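Side-chain contacts in phosphoacetylglucosamine mutase (PDB 5O9X), which interconverts N-acetylglucosamine 6-phosphate and N-acetylglucosamine 1-phosphate, an isomerisation on the route to UDP-N-acetylglucosamine: residues S282-D286 and A287-L291; L225-L228 and I229-L232; F161-T164 and P165-H168; G443-P446 and K447-L450. The protein carries 1 engineered substitution. All blocks are in the same frame, centred on the assembly; numbering follows the deposited sequence.

Four local contacts illustrate how short stretches of chain organise a multidomain mutase. Along the sequence they come in the order contact 3, contact 2, contact 1, contact 4. Contact 3 starts helix 164-176 in the first domain, directly after strand 155-161. Contacts 2 and 1 belong to the second domain: a helix end in a beta-alpha-beta unit and a hairpin turn of the same mixed sheet, their centres 16 Å apart. Contacts 1 and 3, with centres about 12 Å apart, touch, so the loop that binds the sugar bisphosphate meets the first domain there. Contact 4 lies 21 Å from contact 1, centre to centre, where helix 446-451 begins at the periphery.

Contact 1 (S282-D286 and A287-L291); sequences SLDGD and ADRIL. Unlike the reference sequence in segment 287-291: Leu291 (reference Val). With G16 (1,6-di-O-phosphono-alpha-D-glucopyranose), chain B.
Arg289 passes across the carboxylate of Asp284 to reach the 1-phosphate of the bound 1,6-di-O-phosphono-alpha-D-glucopyranose. Along the guanidinium edge, NE of Arg289 donates to ligand oxygen O3X (3.0 Å), while NH2 of Arg289 makes a straighter bond (167°) to the bridging oxygen O1 (3.2 Å), which lies in the guanidinium plane. The arginine chain, extended from CG to NE, crosses Asp284 at about a right angle, with Arg289 CD 3.4 Å from Asp284 OD2. The long salt bridge between Asp284 OD2 and Arg289 NE (3.6 Å) rests on charge alone, because the oxygen stands well out of the guanidinium plane. Asp284 is in turn held by the turn it begins. With CG lodged between backbone N and carbonyl carbon (chi1 69°), its OD1 accepts from Asp288 N (3.0 Å) and weakly from Arg289 N. A type I turn, Asp284 to Ala287, is closed by Ala287 N bonding to Asp284 O (3.0 Å). The sequence Asp-Gly-Asp-Ala-Asp-Arg matches the metal-binding loop of related phosphohexomutases. Behind it, Ser282 N bonds Leu291 O (2.8 Å) in an antiparallel hydrogen-bonded pair. Leu283 and Ile290 meet on one face of this hairpin, against helix 428-442; Ser282 and Leu291 face helix 259-265, and Asp286 OD2 bonds Thr164 OG1 at the start of helix 164-176.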
loop_
_atom_site.group_PDB
_atom_site.type_symbol
_atom_site.label_atom_id
_atom_site.label_comp_id
_atom_site.label_asym_id
_atom_site.label_seq_id
_atom_site.Cartn_x
_atom_site.Cartn_y
_atom_site.Cartn_z
ATOM N N SER A 282 7.353 -1.976 -12.018
ATOM C CA SER A 282 5.916 -1.981 -12.322
ATOM C C SER A 282 5.178 -1.375 -11.149
ATOM O O SER A 282 5.445 -1.736 -10.014
ATOM C CB SER A 282 5.472 -3.427 -12.454
ATOM O OG SER A 282 5.753 -3.923 -13.773
ATOM N N LEU A 283 4.259 -0.436 -11.430
ATOM C CA LEU A 283 3.328 0.066 -10.437
ATOM C C LEU A 283 2.068 -0.791 -10.534
ATOM O O LEU A 283 1.946 -1.591 -11.423
ATOM C CB LEU A 283 2.872 1.503 -10.860
ATOM C CG LEU A 283 4.011 2.525 -10.982
ATOM C CD1 LEU A 283 3.458 3.895 -11.377
ATOM C CD2 LEU A 283 4.806 2.589 -9.655
ATOM N N ASP A 284 1.119 -0.600 -9.629
ATOM C CA ASP A 284 -0.192 -1.242 -9.857
ATOM C C ASP A 284 -1.227 -0.185 -10.242
ATOM O O ASP A 284 -0.859 0.975 -10.468
ATOM C CB ASP A 284 -0.613 -2.191 -8.689
ATOM C CG ASP A 284 -0.936 -1.447 -7.442
ATOM O OD1 ASP A 284 -0.579 -0.220 -7.363
ATOM O OD2 ASP A 284 -1.552 -2.068 -6.521
ATOM N N GLY A 285 -2.489 -0.617 -10.393
ATOM C CA GLY A 285 -3.600 0.225 -10.914
ATOM C C GLY A 285 -3.920 1.499 -10.121
ATOM O O GLY A 285 -4.422 2.459 -10.726
ATOM N N ASP A 286 -3.674 1.559 -8.799
ATOM C CA ASP A 286 -3.822 2.861 -8.050
ATOM C C ASP A 286 -2.456 3.478 -7.631
ATOM O O ASP A 286 -2.367 4.414 -6.787
ATOM C CB ASP A 286 -4.747 2.737 -6.828
ATOM C CG ASP A 286 -4.172 1.866 -5.719
ATOM O OD1 ASP A 286 -3.297 1.045 -6.076
ATOM O OD2 ASP A 286 -4.613 1.961 -4.502
ATOM N N ALA A 287 -1.386 2.909 -8.190
ATOM C CA ALA A 287 0.005 3.342 -7.937
ATOM C C ALA A 287 0.346 3.330 -6.418
ATOM O O ALA A 287 0.952 4.269 -5.879
ATOM C CB ALA A 287 0.288 4.717 -8.559
ATOM N N ASP A 288 -0.020 2.229 -5.761
ATOM C CA ASP A 288 0.393 2.121 -4.408
ATOM C C ASP A 288 1.228 0.873 -4.097
ATOM O O ASP A 288 1.419 0.495 -2.925
ATOM C CB ASP A 288 -0.819 2.265 -3.488
ATOM C CG ASP A 288 -0.411 2.896 -2.142
ATOM O OD1 ASP A 288 0.654 3.586 -2.069
ATOM O OD2 ASP A 288 -1.098 2.607 -1.199
ATOM N N ARG A 289 1.723 0.254 -5.152
ATOM C CA ARG A 289 2.737 -0.823 -5.050
ATOM C C ARG A 289 3.773 -0.535 -6.113
ATOM O O ARG A 289 3.413 -0.092 -7.223
ATOM C CB ARG A 289 2.122 -2.182 -5.415
ATOM C CG ARG A 289 1.085 -2.664 -4.417
ATOM C CD ARG A 289 0.630 -4.061 -4.881
ATOM N NE ARG A 289 -0.518 -4.522 -4.071
ATOM C CZ ARG A 289 -0.975 -5.768 -4.110
ATOM N NH1 ARG A 289 -0.411 -6.648 -4.928
ATOM N NH2 ARG A 289 -2.035 -6.128 -3.418
ATOM N N ILE A 290 5.039 -0.854 -5.806
ATOM C CA ILE A 290 6.052 -0.864 -6.876
ATOM C C ILE A 290 6.964 -2.090 -6.687
ATOM O O ILE A 290 7.356 -2.385 -5.564
ATOM C CB ILE A 290 6.872 0.406 -6.900
ATOM C CG1 ILE A 290 7.874 0.388 -8.097
ATOM C CG2 ILE A 290 7.462 0.740 -5.532
ATOM C CD1 ILE A 290 8.425 1.744 -8.395
ATOM N N LEU A 291 7.254 -2.805 -7.762
ATOM C CA LEU A 291 8.535 -3.538 -7.812
ATOM C C LEU A 291 9.384 -3.376 -8.956
ATOM O O LEU A 291 8.955 -2.855 -9.940
ATOM C CB LEU A 291 8.441 -4.973 -7.632
ATOM C CG LEU A 291 7.482 -5.934 -7.994
ATOM C CD1 LEU A 291 6.880 -5.647 -6.602
ATOM C CD2 LEU A 291 6.892 -5.498 -9.319
HETATM C C1 G16 B . -4.073 -4.584 -0.158
HETATM C C2 G16 B . -3.407 -4.138 1.141
HETATM C C3 G16 B . -2.013 -4.826 1.290
HETATM C C4 G16 B . -2.056 -6.342 1.211
HETATM C C5 G16 B . -2.723 -6.722 -0.105
HETATM C C6 G16 B . -3.109 -8.178 -0.221
HETATM O O1 G16 B . -3.269 -4.155 -1.261
HETATM O O2 G16 B . -3.283 -2.689 1.273
HETATM O O3 G16 B . -1.453 -4.343 2.446
HETATM O O4 G16 B . -0.722 -7.014 1.229
HETATM O O5 G16 B . -4.031 -6.116 -0.237
HETATM O O6 G16 B . -4.063 -8.468 0.897
HETATM P P G16 B . -4.745 -9.938 0.973
HETATM O O1P G16 B . -3.630 -11.005 0.887
HETATM O O2P G16 B . -5.668 -10.094 -0.260
HETATM O O3P G16 B . -5.624 -9.995 2.240
HETATM P "P'" G16 B . -3.826 -3.154 -2.431
HETATM O O1X G16 B . -4.799 -2.143 -1.766
HETATM O O2X G16 B . -4.692 -4.023 -3.399
HETATM O O3X G16 B . -2.657 -2.639 -3.199
#

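Contact 2 (L225-L228 and I229-L232); sequences LREL and IKYL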
loop_
_atom_site.group_PDB
_atom_site.type_symbol
_atom_site.label_atom_id
_atom_site.label_comp_id
_atom_site.label_asym_id
_atom_site.label_seq_id
_atom_site.Cartn_x
_atom_site.Cartn_y
_atom_site.Cartn_z
ATOM N N LEU A 225 2.339 9.927 -13.386
ATOM C CA LEU A 225 3.828 9.888 -13.377
ATOM C C LEU A 225 4.339 10.794 -14.527
ATOM O O LEU A 225 5.345 11.480 -14.360
ATOM C CB LEU A 225 4.345 8.454 -13.616
ATOM C CG LEU A 225 5.869 8.283 -13.811
ATOM C CD1 LEU A 225 6.539 8.794 -12.546
ATOM C CD2 LEU A 225 6.059 6.780 -13.934
ATOM N N ARG A 226 3.707 10.727 -15.729
ATOM C CA ARG A 226 4.080 11.618 -16.856
ATOM C C ARG A 226 4.005 13.078 -16.419
ATOM O O ARG A 226 4.857 13.857 -16.806
ATOM C CB ARG A 226 3.120 11.381 -18.045
ATOM C CG ARG A 226 3.283 12.361 -19.259
ATOM C CD ARG A 226 2.119 12.174 -20.303
ATOM N NE ARG A 226 2.365 10.862 -20.605
ATOM C CZ ARG A 226 1.626 9.777 -20.478
ATOM N NH1 ARG A 226 0.303 9.691 -20.312
ATOM N NH2 ARG A 226 2.357 8.724 -20.683
ATOM N N GLU A 227 2.968 13.443 -15.656
ATOM C CA GLU A 227 2.836 14.803 -15.136
ATOM C C GLU A 227 3.967 15.185 -14.145
ATOM O O GLU A 227 4.544 16.267 -14.261
ATOM C CB GLU A 227 1.462 15.008 -14.465
ATOM C CG GLU A 227 1.008 16.460 -14.182
ATOM C CD GLU A 227 0.971 17.420 -15.384
ATOM O OE1 GLU A 227 0.918 16.974 -16.575
ATOM O OE2 GLU A 227 1.035 18.665 -15.135
ATOM N N LEU A 228 4.248 14.293 -13.181
ATOM C CA LEU A 228 5.322 14.470 -12.228
ATOM C C LEU A 228 6.640 14.740 -12.974
ATOM O O LEU A 228 7.402 15.587 -12.535
ATOM C CB LEU A 228 5.478 13.206 -11.309
ATOM C CG LEU A 228 6.819 13.258 -10.500
ATOM C CD1 LEU A 228 6.787 14.411 -9.493
ATOM C CD2 LEU A 228 6.876 11.864 -9.798
ATOM N N ILE A 229 6.886 14.057 -14.108
ATOM C CA ILE A 229 8.184 14.181 -14.799
ATOM C C ILE A 229 8.438 15.640 -15.287
ATOM O O ILE A 229 9.567 16.135 -15.231
ATOM C CB ILE A 229 8.198 13.216 -15.927
ATOM C CG1 ILE A 229 8.449 11.848 -15.289
ATOM C CG2 ILE A 229 9.335 13.473 -16.974
ATOM C CD1 ILE A 229 8.226 10.693 -16.250
ATOM N N LYS A 230 7.377 16.342 -15.647
ATOM C CA LYS A 230 7.516 17.795 -15.974
ATOM C C LYS A 230 8.044 18.622 -14.846
ATOM O O LYS A 230 8.686 19.630 -15.105
ATOM C CB LYS A 230 6.179 18.358 -16.328
ATOM C CG LYS A 230 5.543 17.669 -17.529
ATOM C CD LYS A 230 4.215 18.387 -17.721
ATOM C CE LYS A 230 3.362 17.691 -18.772
ATOM N NZ LYS A 230 2.022 18.389 -18.724
ATOM N N TYR A 231 7.747 18.251 -13.587
ATOM C CA TYR A 231 8.293 18.958 -12.422
ATOM C C TYR A 231 9.705 18.575 -12.022
ATOM O O TYR A 231 10.313 19.300 -11.276
ATOM C CB TYR A 231 7.371 18.792 -11.213
ATOM C CG TYR A 231 6.010 19.469 -11.396
ATOM C CD1 TYR A 231 5.719 20.700 -10.770
ATOM C CD2 TYR A 231 4.995 18.871 -12.184
ATOM C CE1 TYR A 231 4.446 21.313 -10.950
ATOM C CE2 TYR A 231 3.758 19.451 -12.297
ATOM C CZ TYR A 231 3.494 20.688 -11.708
ATOM O OH TYR A 231 2.231 21.291 -11.821
ATOM N N LEU A 232 10.213 17.406 -12.471
ATOM C CA LEU A 232 11.456 16.859 -11.865
ATOM C C LEU A 232 12.705 17.675 -12.289
ATOM O O LEU A 232 12.691 18.236 -13.370
ATOM C CB LEU A 232 11.653 15.368 -12.208
ATOM C CG LEU A 232 10.611 14.430 -11.544
ATOM C CD1 LEU A 232 10.854 13.019 -12.065
ATOM C CD2 LEU A 232 10.784 14.412 -10.021
HETATM O O HOH W 1 0.348 19.660 -12.827
#
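The ring of Tyr231 turns an edge to the helix backbone: Glu227 O lies in the ring plane, 3.4 Å from Tyr231 CD2. The carboxylate of Glu227 stands steeply to this ring, the planes 69° apart, and Glu227 OE2 comes within 4.0 Å of Tyr231 CE2. A water lying in the ring plane joins the two groups, donating to Glu227 OE2 (2.6 Å) and hydrogen-bonding Tyr231 OH (2.7 Å). The other carboxylate oxygen, Glu227 OE1, takes a salt bridge from Lys230 NZ (2.8 Å), approached on the syn side but somewhat out of plane. A bend at chi2 (56°) lifts the glutamate end toward the next turn, where the lysine, extended beyond CG, runs back to meet it. Both oxygens are thus engaged, which should limit rotation of the carboxylate. These residues form the end of helix 221-231, the crossover of a beta-alpha-beta unit between the parallel strands 212-215 and 240-243. Here the backbone bonding changes: Ile229 N still bonds Leu225 O, four residues back, whereas Tyr231 N turns to Leu228 O, three back. On the flanks, Leu225 CG touches Ile229 CD1 (4.2 Å), and Leu228 CD1 meets Leu232 CD2 (4.0 Å). Leu225 and Ile229 also pack on strand 240-243, while Leu228 and Tyr231 reach helix 188-202, where the ring of Tyr231 meets that of Tyr192.

Contact 3 (F161-T164 and P165-H168); sequences FMTT and PQLH. Unlike the reference sequence in segment 161-164: Phe161 (reference Tyr).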
loop_
_atom_site.group_PDB
_atom_site.type_symbol
_atom_site.label_atom_id
_atom_site.label_comp_id
_atom_site.label_asym_id
_atom_site.label_seq_id
_atom_site.Cartn_x
_atom_site.Cartn_y
_atom_site.Cartn_z
ATOM N N PHE A 161 -9.693 12.194 -10.625
ATOM C CA PHE A 161 -8.804 11.057 -10.711
ATOM C C PHE A 161 -7.479 11.368 -10.002
ATOM O O PHE A 161 -6.757 12.351 -10.372
ATOM C CB PHE A 161 -8.504 10.741 -12.204
ATOM C CG PHE A 161 -9.727 10.278 -12.953
ATOM C CD1 PHE A 161 -10.140 8.940 -12.901
ATOM C CD2 PHE A 161 -10.500 11.197 -13.658
ATOM C CE1 PHE A 161 -11.314 8.501 -13.605
ATOM C CE2 PHE A 161 -11.675 10.776 -14.336
ATOM C CZ PHE A 161 -12.052 9.431 -14.358
ATOM N N MET A 162 -7.106 10.503 -9.068
ATOM C CA MET A 162 -5.813 10.624 -8.394
ATOM C C MET A 162 -5.350 9.227 -8.016
ATOM O O MET A 162 -6.148 8.278 -7.941
ATOM C CB MET A 162 -5.961 11.475 -7.090
ATOM C CG MET A 162 -6.337 12.959 -7.349
ATOM S SD MET A 162 -5.716 14.116 -6.091
ATOM C CE MET A 162 -6.396 13.367 -4.732
ATOM N N THR A 163 -4.054 9.104 -7.729
ATOM C CA THR A 163 -3.496 7.819 -7.238
ATOM C C THR A 163 -3.901 7.796 -5.770
ATOM O O THR A 163 -4.284 8.852 -5.206
ATOM C CB THR A 163 -1.923 7.820 -7.332
ATOM O OG1 THR A 163 -1.370 8.769 -6.448
ATOM C CG2 THR A 163 -1.422 8.146 -8.757
ATOM N N THR A 164 -3.930 6.603 -5.176
ATOM C CA THR A 164 -4.198 6.498 -3.748
ATOM C C THR A 164 -3.292 7.400 -2.910
ATOM O O THR A 164 -3.783 8.099 -2.044
ATOM C CB THR A 164 -4.193 5.014 -3.361
ATOM O OG1 THR A 164 -5.354 4.412 -3.975
ATOM C CG2 THR A 164 -4.301 4.804 -1.815
ATOM N N PRO A 165 -1.970 7.339 -3.111
ATOM C CA PRO A 165 -1.117 8.173 -2.260
ATOM C C PRO A 165 -1.351 9.680 -2.472
ATOM O O PRO A 165 -1.211 10.436 -1.513
ATOM C CB PRO A 165 0.313 7.845 -2.761
ATOM C CG PRO A 165 0.212 6.503 -3.381
ATOM C CD PRO A 165 -1.196 6.348 -3.898
ATOM N N GLN A 166 -1.720 10.109 -3.696
ATOM C CA GLN A 166 -2.141 11.560 -3.878
ATOM C C GLN A 166 -3.284 11.944 -2.956
ATOM O O GLN A 166 -3.230 13.037 -2.331
ATOM C CB GLN A 166 -2.501 11.899 -5.305
ATOM C CG GLN A 166 -1.246 12.029 -6.145
ATOM C CD GLN A 166 -1.598 12.279 -7.615
ATOM O OE1 GLN A 166 -2.671 11.829 -8.140
ATOM N NE2 GLN A 166 -0.713 13.009 -8.291
ATOM N N LEU A 167 -4.313 11.089 -2.883
ATOM C CA LEU A 167 -5.434 11.370 -1.984
ATOM C C LEU A 167 -4.952 11.435 -0.486
ATOM O O LEU A 167 -5.297 12.372 0.236
ATOM C CB LEU A 167 -6.636 10.376 -2.268
ATOM C CG LEU A 167 -7.673 10.850 -1.268
ATOM C CD1 LEU A 167 -8.525 12.078 -1.594
ATOM C CD2 LEU A 167 -8.352 9.754 -0.514
ATOM N N HIS A 168 -4.185 10.423 0.006
ATOM C CA HIS A 168 -3.627 10.512 1.383
ATOM C C HIS A 168 -2.814 11.813 1.637
ATOM O O HIS A 168 -2.890 12.460 2.732
ATOM C CB HIS A 168 -2.665 9.336 1.572
ATOM C CG HIS A 168 -3.339 8.054 1.903
ATOM N ND1 HIS A 168 -4.045 7.322 0.978
ATOM C CD2 HIS A 168 -3.422 7.371 3.079
ATOM C CE1 HIS A 168 -4.467 6.202 1.549
ATOM N NE2 HIS A 168 -4.141 6.233 2.832
#
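A capping box between Thr163 and Gln166 opens helix 164-176, each residue bonding the backbone N of the other through its side chain. Thr163 OG1, set between backbone N and carbonyl carbon (chi1 66°), accepts from Gln166 N at 3.1 Å. In return Gln166, its chain extended beyond CG, swings its amide back so that Gln166 OE1 receives the N-H of Thr163 (3.1 Å, 164°), the donor tilted from the carbonyl plane. The reciprocal pair supplies partners to amide groups at a helix start, where no preceding turn exists to do so. Regular bonding then takes over, with Leu167 N donating to Thr163 O (3.2 Å). The box marks the step from strand 155-161, the edge strand of the first-domain sheet, into the helix that follows it. Met162, the residue before the cap, lies against the first turn: bent at chi3, it brings its CE to within 3.5 Å of Leu167 CA. Farther on, one carbonyl serves two donors of the same histidine. Thr164 O accepts from His168 N (3.1 Å) nearly in line with the carbonyl bond and from His168 ND1 (3.1 Å) from above the carbonyl plane, yet within the plane of the imidazole. The ND1 bond should hold the imidazole at its present rotation, and Thr164 CG2 lies alongside it, 3.6 Å from His168 CE1. Gln166 NE2 continues outward to Tyr192 OH on helix 188-202.

Contact 4 (G443-P446 and K447-L450); sequences GWTP and KEWL
Two torsions bring Glu448 and Thr445 together: the glutamate chain bends at chi2 (79°) to fold back on the residue before the helix, and chi1 of 69° places Thr445 OG1 between its own backbone N and carbonyl carbon. Glu448 OE1 consequently accepts two bonds, one from Thr445 N (2.8 Å) nearly in line with the carboxylate C-O bond and one from Thr445 OG1 (2.7 Å) on the syn side, tilted out of plane. Thr445 is the N-cap of helix 446-451, and its carbonyl oxygen begins the regular pattern by accepting from Trp449 N (3.3 Å). The next bond, Leu450 N to Pro446 O, is short at 2.8 Å and almost straight. Glu448 also carries an apolar contact. Its CB sits over the face of the Trp444 indole, 3.5 Å from the centroid of the five-membered ring and 12° off the normal, a CH-pi interaction. Trp449 N lies over the same face, offset toward the rim, and Trp449 CA comes within 3.7 Å of Trp444 CE3, while Trp449 CB is 4.0 Å from that same CE3. Thus a single residue, Glu448, joins cap to tryptophan. Beyond the pair, Trp444 rests on helices 428-442 and 306-324; Trp449 packs on both of these too, its NE1 bonded to Arg308 O, and Pro446 and Leu450 face strand 290-295.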
loop_
_atom_site.group_PDB
_atom_site.type_symbol
_atom_site.label_atom_id
_atom_site.label_comp_id
_atom_site.label_asym_id
_atom_site.label_seq_id
_atom_site.Cartn_x
_atom_site.Cartn_y
_atom_site.Cartn_z
ATOM N N GLY A 443 26.110 3.880 -6.473
ATOM C CA GLY A 443 26.792 3.667 -7.801
ATOM C C GLY A 443 26.363 2.311 -8.362
ATOM O O GLY A 443 26.836 1.867 -9.400
ATOM N N TRP A 444 25.387 1.669 -7.708
ATOM C CA TRP A 444 24.986 0.301 -8.067
ATOM C C TRP A 444 24.109 0.255 -9.290
ATOM O O TRP A 444 23.348 1.239 -9.564
ATOM C CB TRP A 444 24.109 -0.258 -6.916
ATOM C CG TRP A 444 24.855 -0.895 -5.822
ATOM C CD1 TRP A 444 26.258 -0.921 -5.618
ATOM C CD2 TRP A 444 24.279 -1.525 -4.700
ATOM N NE1 TRP A 444 26.525 -1.621 -4.488
ATOM C CE2 TRP A 444 25.346 -1.962 -3.870
ATOM C CE3 TRP A 444 22.930 -1.810 -4.322
ATOM C CZ2 TRP A 444 25.135 -2.674 -2.681
ATOM C CZ3 TRP A 444 22.729 -2.514 -3.111
ATOM C CH2 TRP A 444 23.801 -2.935 -2.325
ATOM N N THR A 445 24.235 -0.851 -10.030
ATOM C CA THR A 445 23.232 -1.243 -11.070
ATOM C C THR A 445 22.312 -2.307 -10.489
ATOM O O THR A 445 22.589 -2.792 -9.392
ATOM C CB THR A 445 23.875 -1.855 -12.343
ATOM O OG1 THR A 445 24.428 -3.149 -12.030
ATOM C CG2 THR A 445 25.011 -0.920 -12.938
ATOM N N PRO A 446 21.251 -2.734 -11.236
ATOM C CA PRO A 446 20.418 -3.844 -10.648
ATOM C C PRO A 446 21.228 -5.148 -10.347
ATOM O O PRO A 446 20.952 -5.853 -9.376
ATOM C CB PRO A 446 19.355 -4.123 -11.749
ATOM C CG PRO A 446 19.190 -2.759 -12.466
ATOM C CD PRO A 446 20.565 -2.075 -12.391
ATOM N N LYS A 447 22.229 -5.416 -11.148
ATOM C CA LYS A 447 23.181 -6.519 -10.827
ATOM C C LYS A 447 23.654 -6.486 -9.351
ATOM O O LYS A 447 23.583 -7.537 -8.674
ATOM C CB LYS A 447 24.435 -6.466 -11.764
ATOM C CG LYS A 447 25.458 -7.572 -11.410
ATOM C CD LYS A 447 26.709 -7.512 -12.302
ATOM C CE LYS A 447 27.540 -8.783 -12.055
ATOM N NZ LYS A 447 28.960 -8.574 -12.414
ATOM N N GLU A 448 24.244 -5.352 -8.875
ATOM C CA GLU A 448 24.721 -5.283 -7.473
ATOM C C GLU A 448 23.642 -5.356 -6.441
ATOM O O GLU A 448 23.781 -5.957 -5.348
ATOM C CB GLU A 448 25.568 -3.996 -7.215
ATOM C CG GLU A 448 26.945 -4.060 -7.892
ATOM C CD GLU A 448 26.910 -3.755 -9.373
ATOM O OE1 GLU A 448 26.030 -3.000 -9.826
ATOM O OE2 GLU A 448 27.752 -4.259 -10.111
ATOM N N TRP A 449 22.493 -4.767 -6.757
ATOM C CA TRP A 449 21.384 -4.842 -5.843
ATOM C C TRP A 449 20.886 -6.314 -5.735
ATOM O O TRP A 449 20.652 -6.795 -4.634
ATOM C CB TRP A 449 20.239 -3.910 -6.401
ATOM C CG TRP A 449 19.009 -3.775 -5.500
ATOM C CD1 TRP A 449 18.833 -4.237 -4.192
ATOM C CD2 TRP A 449 17.788 -3.139 -5.871
ATOM N NE1 TRP A 449 17.570 -3.870 -3.746
ATOM C CE2 TRP A 449 16.903 -3.212 -4.760
ATOM C CE3 TRP A 449 17.340 -2.533 -7.054
ATOM C CZ2 TRP A 449 15.581 -2.712 -4.811
ATOM C CZ3 TRP A 449 16.048 -1.997 -7.078
ATOM C CH2 TRP A 449 15.183 -2.091 -5.976
ATOM N N LEU A 450 20.736 -6.998 -6.860
ATOM C CA LEU A 450 20.363 -8.419 -6.832
ATOM C C LEU A 450 21.372 -9.284 -6.033
ATOM O O LEU A 450 20.952 -10.188 -5.277
ATOM C CB LEU A 450 20.144 -9.002 -8.252
ATOM C CG LEU A 450 19.533 -10.443 -8.329
ATOM C CD1 LEU A 450 18.038 -10.366 -8.020
ATOM C CD2 LEU A 450 19.787 -10.955 -9.720
#